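Local coordinates for protein methanogen homoaconitase large subunit (Methanocaldococcus jannaschii, PDB 4KP2) that forms the large, iron-sulfur-cluster-binding component of a hydro-lyase that interconverts homocitrate and homoisocitrate through cis-homoaconitate, at residues K174-V187 and Y280-E293. Sequence-based numbering, arbitrary orientation.
Sequences KTIRVDIVGKNENV and YYKEIEIDITDMEE
Arg177 and Tyr280 make the tightly packed part of this contact: in a CH-pi contact, CB of Arg177 sits over the middle of the tyrosine ring, 3.5 Å from its centroid, while Thr175 CG2 meets the ring at its edge. With CG anti to the backbone N (chi1 167°) and a bend at chi2, the arginine runs on across the ring, and NE and NH2 grip Asp179 side-on in a salt bridge, one nitrogen to each carboxylate oxygen, NH2 to OD2 at 2.8 Å. Glu211 takes both Arg177 NH1 and Tyr280 OH, tying together the ends of the two side chains, which lie side by side. Strands 174-180 and 282-286 run parallel, their axes 20° apart. Their bonds include Ile284 N to Arg177 O at 2.9 Å. This pairing belongs to a mixed sheet in which strand 208-213 bonds to the other edge of 174-180; on the face opposite Arg177, Val178 CG1 lies beside Ile284 CG2. Beyond Ile286 the backbone pairing stops; buried Ile288 still packs its CG2 against Val181 O, while a water accepts from Ile288 N, donates to Val181 O and also bonds Thr289 OG1. Asn184 then reaches across, ND2 giving a bond of 3.0 Å to Ile288 O and a weak one to Met291 O, while its OD1 accepts from Asn186 N in an Asx turn. Next to Thr175 and Tyr280, on the solvent side, exposed Lys174 merely rests its CD 3.6 Å from CD1 of the exposed Tyr281.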
ATOM      1  N   LYS A 174      15.795 -34.798  14.546  1.00 51.59           N
ATOM      2  CA  LYS A 174      14.823 -35.755  15.045  1.00 49.69           C
ATOM      3  C   LYS A 174      13.441 -35.291  14.608  1.00 51.81           C
ATOM      4  O   LYS A 174      13.261 -34.131  14.233  1.00 49.64           O
ATOM      5  CB  LYS A 174      14.902 -35.855  16.569  1.00 54.07           C
ATOM      6  CG  LYS A 174      16.251 -36.336  17.085  1.00 57.34           C
ATOM      7  CD  LYS A 174      16.305 -36.320  18.605  1.00 59.49           C
ATOM      8  CE  LYS A 174      17.657 -36.791  19.118  1.00 54.63           C
ATOM      9  NZ  LYS A 174      17.735 -36.726  20.604  1.00 56.83           N
ATOM     10  N   THR A 175      12.466 -36.192  14.650  1.00 54.32           N
ATOM     11  CA  THR A 175      11.138 -35.872  14.144  1.00 48.09           C
ATOM     12  C   THR A 175      10.029 -36.067  15.173  1.00 47.97           C
ATOM     13  O   THR A 175       9.767 -37.183  15.619  1.00 53.01           O
ATOM     14  CB  THR A 175      10.802 -36.702  12.893  1.00 47.04           C
ATOM     15  OG1 THR A 175      11.699 -36.354  11.831  1.00 56.33           O
ATOM     16  CG2 THR A 175       9.375 -36.435  12.449  1.00 51.42           C
ATOM     17  N   ILE A 176       9.380 -34.968  15.542  1.00 43.93           N
ATOM     18  CA  ILE A 176       8.177 -35.036  16.357  1.00 44.23           C
ATOM     19  C   ILE A 176       6.965 -35.196  15.440  1.00 47.03           C
ATOM     20  O   ILE A 176       6.565 -34.263  14.738  1.00 50.20           O
ATOM     21  CB  ILE A 176       8.038 -33.798  17.274  1.00 44.31           C
ATOM     22  CG1 ILE A 176       6.598 -33.636  17.771  1.00 46.79           C
ATOM     23  CG2 ILE A 176       8.505 -32.546  16.557  1.00 53.23           C
ATOM     24  CD1 ILE A 176       6.166 -34.683  18.768  1.00 63.05           C
ATOM     25  N   ARG A 177       6.406 -36.401  15.431  1.00 49.25           N
ATOM     26  CA  ARG A 177       5.269 -36.716  14.578  1.00 48.68           C
ATOM     27  C   ARG A 177       3.988 -36.116  15.140  1.00 54.62           C
ATOM     28  O   ARG A 177       3.673 -36.293  16.315  1.00 59.30           O
ATOM     29  CB  ARG A 177       5.121 -38.230  14.444  1.00 49.42           C
ATOM     30  CG  ARG A 177       3.805 -38.678  13.838  1.00 53.12           C
ATOM     31  CD  ARG A 177       3.775 -38.490  12.335  1.00 53.42           C
ATOM     32  NE  ARG A 177       2.518 -38.972  11.771  1.00 58.87           N
ATOM     33  CZ  ARG A 177       2.303 -39.172  10.476  1.00 57.43           C
ATOM     34  NH1 ARG A 177       3.266 -38.935   9.596  1.00 55.11           N
ATOM     35  NH2 ARG A 177       1.124 -39.615  10.058  1.00 51.90           N
ATOM     36  N   VAL A 178       3.255 -35.402  14.293  1.00 51.20           N
ATOM     37  CA  VAL A 178       1.996 -34.792  14.702  1.00 55.22           C
ATOM     38  C   VAL A 178       0.839 -35.311  13.854  1.00 59.97           C
ATOM     39  O   VAL A 178       0.617 -34.846  12.736  1.00 56.91           O
ATOM     40  CB  VAL A 178       2.054 -33.255  14.608  1.00 55.02           C
ATOM     41  CG1 VAL A 178       0.744 -32.644  15.079  1.00 55.83           C
ATOM     42  CG2 VAL A 178       3.216 -32.720  15.428  1.00 49.14           C
ATOM     43  N   ASP A 179       0.113 -36.286  14.391  1.00 62.37           N
ATOM     44  CA  ASP A 179      -1.066 -36.817  13.719  1.00 63.18           C
ATOM     45  C   ASP A 179      -2.295 -35.992  14.070  1.00 66.87           C
ATOM     46  O   ASP A 179      -2.612 -35.799  15.244  1.00 69.63           O
ATOM     47  CB  ASP A 179      -1.297 -38.283  14.097  1.00 61.81           C
ATOM     48  CG  ASP A 179      -0.329 -39.223  13.409  1.00 65.32           C
ATOM     49  OD1 ASP A 179       0.730 -39.524  13.999  1.00 62.63           O
ATOM     50  OD2 ASP A 179      -0.629 -39.666  12.281  1.00 67.93           O
ATOM     51  N   ILE A 180      -2.986 -35.503  13.048  1.00 61.18           N
ATOM     52  CA  ILE A 180      -4.196 -34.720  13.252  1.00 61.57           C
ATOM     53  C   ILE A 180      -5.410 -35.468  12.714  1.00 62.60           C
ATOM     54  O   ILE A 180      -5.569 -35.627  11.505  1.00 58.94           O
ATOM     55  CB  ILE A 180      -4.096 -33.345  12.573  1.00 56.35           C
ATOM     56  CG1 ILE A 180      -2.802 -32.642  12.989  1.00 57.06           C
ATOM     57  CG2 ILE A 180      -5.303 -32.492  12.921  1.00 59.69           C
ATOM     58  CD1 ILE A 180      -2.620 -31.281  12.363  1.00 54.78           C
ATOM     59  N   VAL A 181      -6.260 -35.934  13.622  1.00 63.61           N
ATOM     60  CA  VAL A 181      -7.431 -36.716  13.242  1.00 61.11           C
ATOM     61  C   VAL A 181      -8.716 -36.104  13.788  1.00 63.58           C
ATOM     62  O   VAL A 181      -8.679 -35.263  14.685  1.00 66.66           O
ATOM     63  CB  VAL A 181      -7.322 -38.170  13.736  1.00 69.29           C
ATOM     64  CG1 VAL A 181      -6.153 -38.874  13.059  1.00 63.65           C
ATOM     65  CG2 VAL A 181      -7.174 -38.204  15.247  1.00 66.40           C
ATOM     66  N   GLY A 182      -9.848 -36.536  13.243  1.00 68.20           N
ATOM     67  CA  GLY A 182     -11.142 -36.018  13.649  1.00 65.51           C
ATOM     68  C   GLY A 182     -11.781 -35.195  12.548  1.00 68.96           C
ATOM     69  O   GLY A 182     -11.254 -35.118  11.438  1.00 62.53           O
ATOM     70  N   LYS A 183     -12.920 -34.578  12.850  1.00 69.30           N
ATOM     71  CA  LYS A 183     -13.621 -33.757  11.865  1.00 72.46           C
ATOM     72  C   LYS A 183     -14.271 -32.511  12.459  1.00 81.36           C
ATOM     73  O   LYS A 183     -14.954 -32.575  13.482  1.00 82.95           O
ATOM     74  CB  LYS A 183     -14.662 -34.588  11.106  1.00 71.57           C
ATOM     75  CG  LYS A 183     -14.079 -35.405   9.967  1.00 78.38           C
ATOM     76  CD  LYS A 183     -13.454 -34.502   8.914  1.00 76.57           C
ATOM     77  CE  LYS A 183     -12.457 -35.261   8.055  1.00 75.83           C
ATOM     78  NZ  LYS A 183     -11.297 -35.737   8.859  1.00 65.52           N
ATOM     79  N   ASN A 184     -14.050 -31.379  11.800  1.00 80.49           N
ATOM     80  CA  ASN A 184     -14.636 -30.112  12.210  1.00 75.19           C
ATOM     81  C   ASN A 184     -14.684 -29.146  11.033  1.00 74.37           C
ATOM     82  O   ASN A 184     -13.660 -28.867  10.407  1.00 80.76           O
ATOM     83  CB  ASN A 184     -13.837 -29.498  13.361  1.00 73.59           C
ATOM     84  CG  ASN A 184     -14.604 -28.409  14.091  1.00 74.06           C
ATOM     85  OD1 ASN A 184     -15.493 -27.769  13.526  1.00 69.24           O
ATOM     86  ND2 ASN A 184     -14.260 -28.193  15.354  1.00 75.46           N
ATOM     87  N   GLU A 185     -15.873 -28.637  10.735  1.00 75.40           N
ATOM     88  CA  GLU A 185     -16.054 -27.757   9.589  1.00 76.47           C
ATOM     89  C   GLU A 185     -16.330 -26.316  10.001  1.00 68.40           C
ATOM     90  O   GLU A 185     -16.859 -25.528   9.217  1.00 67.99           O
ATOM     91  CB  GLU A 185     -17.172 -28.282   8.689  1.00 76.12           C
ATOM     92  CG  GLU A 185     -16.856 -29.626   8.054  1.00 78.04           C
ATOM     93  CD  GLU A 185     -18.004 -30.173   7.234  1.00 84.24           C
ATOM     94  OE1 GLU A 185     -19.164 -30.057   7.682  1.00 79.86           O
ATOM     95  OE2 GLU A 185     -17.747 -30.715   6.138  1.00 81.86           O
ATOM     96  N   ASN A 186     -15.968 -25.974  11.234  1.00 66.63           N
ATOM     97  CA  ASN A 186     -16.124 -24.609  11.719  1.00 67.49           C
ATOM     98  C   ASN A 186     -14.781 -23.949  12.007  1.00 66.13           C
ATOM     99  O   ASN A 186     -14.697 -22.731  12.159  1.00 61.48           O
ATOM    100  CB  ASN A 186     -17.010 -24.572  12.963  1.00 66.12           C
ATOM    101  CG  ASN A 186     -18.461 -24.882  12.654  1.00 71.63           C
ATOM    102  OD1 ASN A 186     -18.770 -25.556  11.672  1.00 69.00           O
ATOM    103  ND2 ASN A 186     -19.363 -24.384  13.492  1.00 79.30           N
ATOM    104  N   VAL A 187     -13.734 -24.763  12.077  1.00 63.52           N
ATOM    105  CA  VAL A 187     -12.390 -24.254  12.312  1.00 63.34           C
ATOM    106  C   VAL A 187     -11.564 -24.296  11.032  1.00 63.05           C
ATOM    107  O   VAL A 187     -11.926 -24.973  10.069  1.00 57.59           O
ATOM    108  CB  VAL A 187     -11.669 -25.053  13.409  1.00 59.47           C
ATOM    109  CG1 VAL A 187     -12.402 -24.910  14.732  1.00 58.39           C
ATOM    110  CG2 VAL A 187     -11.555 -26.515  13.010  1.00 62.75           C
ATOM    111  N   TYR A 280       9.820 -42.256  15.824  1.00 59.76           N
ATOM    112  CA  TYR A 280       9.918 -40.829  16.084  1.00 61.93           C
ATOM    113  C   TYR A 280      10.431 -40.572  17.496  1.00 60.32           C
ATOM    114  O   TYR A 280      10.357 -41.445  18.363  1.00 67.14           O
ATOM    115  CB  TYR A 280       8.550 -40.172  15.901  1.00 54.13           C
ATOM    116  CG  TYR A 280       7.897 -40.469  14.568  1.00 52.65           C
ATOM    117  CD1 TYR A 280       8.211 -39.728  13.435  1.00 53.35           C
ATOM    118  CD2 TYR A 280       6.966 -41.490  14.442  1.00 51.21           C
ATOM    119  CE1 TYR A 280       7.616 -39.997  12.215  1.00 47.47           C
ATOM    120  CE2 TYR A 280       6.367 -41.766  13.226  1.00 49.66           C
ATOM    121  CZ  TYR A 280       6.695 -41.016  12.117  1.00 52.89           C
ATOM    122  OH  TYR A 280       6.102 -41.287  10.905  1.00 63.46           O
ATOM    123  N   TYR A 281      10.961 -39.373  17.717  1.00 52.46           N
ATOM    124  CA  TYR A 281      11.393 -38.966  19.045  1.00 58.48           C
ATOM    125  C   TYR A 281      10.185 -38.927  19.970  1.00 56.53           C
ATOM    126  O   TYR A 281      10.262 -39.330  21.133  1.00 63.49           O
ATOM    127  CB  TYR A 281      12.063 -37.593  18.988  1.00 54.87           C
ATOM    128  CG  TYR A 281      12.551 -37.091  20.330  1.00 53.70           C
ATOM    129  CD1 TYR A 281      13.769 -37.509  20.846  1.00 56.12           C
ATOM    130  CD2 TYR A 281      11.795 -36.196  21.078  1.00 56.38           C
ATOM    131  CE1 TYR A 281      14.221 -37.053  22.069  1.00 56.44           C
ATOM    132  CE2 TYR A 281      12.237 -35.736  22.301  1.00 57.49           C
ATOM    133  CZ  TYR A 281      13.450 -36.167  22.792  1.00 59.25           C
ATOM    134  OH  TYR A 281      13.893 -35.708  24.012  1.00 59.77           O
ATOM    135  N   LYS A 282       9.070 -38.437  19.440  1.00 51.59           N
ATOM    136  CA  LYS A 282       7.811 -38.438  20.172  1.00 55.63           C
ATOM    137  C   LYS A 282       6.653 -38.315  19.192  1.00 55.75           C
ATOM    138  O   LYS A 282       6.806 -37.759  18.107  1.00 56.74           O
ATOM    139  CB  LYS A 282       7.761 -37.300  21.195  1.00 61.68           C
ATOM    140  CG  LYS A 282       6.666 -37.474  22.236  1.00 66.36           C
ATOM    141  CD  LYS A 282       6.912 -38.725  23.066  1.00 64.22           C
ATOM    142  CE  LYS A 282       5.650 -39.197  23.765  1.00 66.84           C
ATOM    143  NZ  LYS A 282       4.635 -39.696  22.794  1.00 72.90           N
ATOM    144  N   GLU A 283       5.498 -38.849  19.569  1.00 62.22           N
ATOM    145  CA  GLU A 283       4.317 -38.773  18.717  1.00 61.13           C
ATOM    146  C   GLU A 283       3.165 -38.133  19.460  1.00 57.97           C
ATOM    147  O   GLU A 283       2.866 -38.510  20.593  1.00 58.28           O
ATOM    148  CB  GLU A 283       3.899 -40.161  18.246  1.00 58.16           C
ATOM    149  CG  GLU A 283       5.015 -40.934  17.569  1.00 65.61           C
ATOM    150  CD  GLU A 283       4.557 -42.295  17.045  1.00 68.33           C
ATOM    151  OE1 GLU A 283       3.328 -42.496  16.880  1.00 70.44           O
ATOM    152  OE2 GLU A 283       5.428 -43.162  16.799  1.00 66.35           O
ATOM    153  N   ILE A 284       2.529 -37.159  18.823  1.00 59.40           N
ATOM    154  CA  ILE A 284       1.400 -36.462  19.426  1.00 60.17           C
ATOM    155  C   ILE A 284       0.170 -36.532  18.518  1.00 60.68           C
ATOM    156  O   ILE A 284       0.285 -36.544  17.290  1.00 60.72           O
ATOM    157  CB  ILE A 284       1.762 -34.988  19.772  1.00 58.47           C
ATOM    158  CG1 ILE A 284       1.503 -34.699  21.252  1.00 60.02           C
ATOM    159  CG2 ILE A 284       1.016 -33.995  18.890  1.00 58.05           C
ATOM    160  CD1 ILE A 284       0.048 -34.774  21.659  1.00 61.91           C
ATOM    161  N   GLU A 285      -1.004 -36.605  19.131  1.00 55.04           N
ATOM    162  CA  GLU A 285      -2.255 -36.630  18.387  1.00 63.82           C
ATOM    163  C   GLU A 285      -3.174 -35.528  18.897  1.00 63.00           C
ATOM    164  O   GLU A 285      -3.300 -35.323  20.103  1.00 59.32           O
ATOM    165  CB  GLU A 285      -2.926 -37.998  18.504  1.00 65.48           C
ATOM    166  CG  GLU A 285      -4.246 -38.110  17.761  1.00 66.54           C
ATOM    167  CD  GLU A 285      -4.693 -39.547  17.582  1.00 66.25           C
ATOM    168  OE1 GLU A 285      -3.851 -40.387  17.199  1.00 72.37           O
ATOM    169  OE2 GLU A 285      -5.885 -39.835  17.825  1.00 63.03           O
ATOM    170  N   ILE A 286      -3.803 -34.813  17.972  1.00 62.22           N
ATOM    171  CA  ILE A 286      -4.627 -33.665  18.325  1.00 69.61           C
ATOM    172  C   ILE A 286      -6.103 -33.891  18.016  1.00 72.00           C
ATOM    173  O   ILE A 286      -6.469 -34.196  16.883  1.00 64.86           O
ATOM    174  CB  ILE A 286      -4.157 -32.392  17.594  1.00 66.92           C
ATOM    175  CG1 ILE A 286      -2.719 -32.052  17.988  1.00 68.75           C
ATOM    176  CG2 ILE A 286      -5.083 -31.230  17.904  1.00 68.05           C
ATOM    177  CD1 ILE A 286      -2.538 -31.781  19.465  1.00 64.28           C
ATOM    178  N   ASP A 287      -6.942 -33.741  19.035  1.00 75.60           N
ATOM    179  CA  ASP A 287      -8.386 -33.799  18.855  1.00 77.98           C
ATOM    180  C   ASP A 287      -8.865 -32.512  18.194  1.00 76.27           C
ATOM    181  O   ASP A 287      -8.352 -31.431  18.483  1.00 83.55           O
ATOM    182  CB  ASP A 287      -9.088 -33.997  20.199  1.00 88.78           C
ATOM    183  CG  ASP A 287      -8.687 -32.953  21.225  1.00 98.13           C
ATOM    184  OD1 ASP A 287      -7.558 -32.424  21.125  1.00 92.40           O
ATOM    185  OD2 ASP A 287      -9.496 -32.666  22.132  1.00 95.70           O
ATOM    186  N   ILE A 288      -9.848 -32.629  17.310  1.00 70.46           N
ATOM    187  CA  ILE A 288     -10.319 -31.480  16.548  1.00 71.90           C
ATOM    188  C   ILE A 288     -11.844 -31.462  16.440  1.00 78.72           C
ATOM    189  O   ILE A 288     -12.436 -30.445  16.081  1.00 75.67           O
ATOM    190  CB  ILE A 288      -9.704 -31.471  15.130  1.00 70.08           C
ATOM    191  CG1 ILE A 288      -9.822 -30.088  14.488  1.00 81.37           C
ATOM    192  CG2 ILE A 288     -10.348 -32.533  14.256  1.00 72.07           C
ATOM    193  CD1 ILE A 288      -9.464 -30.074  13.022  1.00 69.89           C
ATOM    194  N   THR A 289     -12.470 -32.591  16.764  1.00 79.92           N
ATOM    195  CA  THR A 289     -13.912 -32.754  16.600  1.00 74.36           C
ATOM    196  C   THR A 289     -14.722 -31.699  17.349  1.00 70.25           C
ATOM    197  O   THR A 289     -15.490 -30.950  16.743  1.00 73.04           O
ATOM    198  CB  THR A 289     -14.373 -34.152  17.051  1.00 75.71           C
ATOM    199  OG1 THR A 289     -13.675 -35.152  16.300  1.00 66.73           O
ATOM    200  CG2 THR A 289     -15.870 -34.312  16.834  1.00 68.54           C
ATOM    201  N   ASP A 290     -14.545 -31.641  18.665  1.00 70.25           N
ATOM    202  CA  ASP A 290     -15.271 -30.680  19.488  1.00 78.43           C
ATOM    203  C   ASP A 290     -14.354 -29.560  19.971  1.00 79.31           C
ATOM    204  O   ASP A 290     -14.340 -29.224  21.156  1.00 74.65           O
ATOM    205  CB  ASP A 290     -15.922 -31.381  20.681  1.00 72.24           C
ATOM    206  CG  ASP A 290     -16.868 -32.489  20.260  1.00 77.58           C
ATOM    207  OD1 ASP A 290     -17.445 -32.396  19.157  1.00 74.08           O
ATOM    208  OD2 ASP A 290     -17.033 -33.454  21.036  1.00 79.74           O
ATOM    209  N   MET A 291     -13.595 -28.985  19.046  1.00 81.43           N
ATOM    210  CA  MET A 291     -12.651 -27.926  19.375  1.00 75.95           C
ATOM    211  C   MET A 291     -13.184 -26.564  18.950  1.00 74.70           C
ATOM    212  O   MET A 291     -13.738 -26.416  17.861  1.00 69.22           O
ATOM    213  CB  MET A 291     -11.305 -28.189  18.698  1.00 71.27           C
ATOM    214  CG  MET A 291     -10.236 -27.157  19.014  1.00 69.66           C
ATOM    215  SD  MET A 291      -8.780 -27.326  17.969  1.00 79.35           S
ATOM    216  CE  MET A 291      -9.475 -26.954  16.360  1.00 69.61           C
ATOM    217  N   GLU A 292     -13.014 -25.569  19.815  1.00 68.50           N
ATOM    218  CA  GLU A 292     -13.402 -24.203  19.492  1.00 68.01           C
ATOM    219  C   GLU A 292     -12.363 -23.565  18.580  1.00 66.12           C
ATOM    220  O   GLU A 292     -11.290 -24.126  18.359  1.00 64.51           O
ATOM    221  CB  GLU A 292     -13.547 -23.364  20.763  1.00 68.75           C
ATOM    222  CG  GLU A 292     -14.606 -23.862  21.731  1.00 72.08           C
ATOM    223  CD  GLU A 292     -14.831 -22.902  22.886  1.00 74.85           C
ATOM    224  OE1 GLU A 292     -14.441 -23.236  24.025  1.00 74.12           O
ATOM    225  OE2 GLU A 292     -15.398 -21.814  22.654  1.00 73.46           O
ATOM    226  N   GLU A 293     -12.687 -22.389  18.052  1.00 59.14           N
ATOM    227  CA  GLU A 293     -11.743 -21.637  17.237  1.00 62.24           C
ATOM    228  C   GLU A 293     -10.645 -21.035  18.110  1.00 58.91           C
ATOM    229  O   GLU A 293     -10.847 -20.804  19.302  1.00 55.47           O
ATOM    230  CB  GLU A 293     -12.467 -20.559  16.430  1.00 60.77           C
ATOM    231  CG  GLU A 293     -13.143 -21.093  15.177  1.00 60.00           C
ATOM    232  CD  GLU A 293     -14.412 -20.344  14.833  1.00 66.71           C
ATOM    233  OE1 GLU A 293     -15.410 -20.509  15.564  1.00 64.84           O
ATOM    234  OE2 GLU A 293     -14.413 -19.594  13.835  1.00 68.49           O
TER
HETATM  235  O   HOH W   1     -10.922 -35.366  17.043  1.00 59.78           O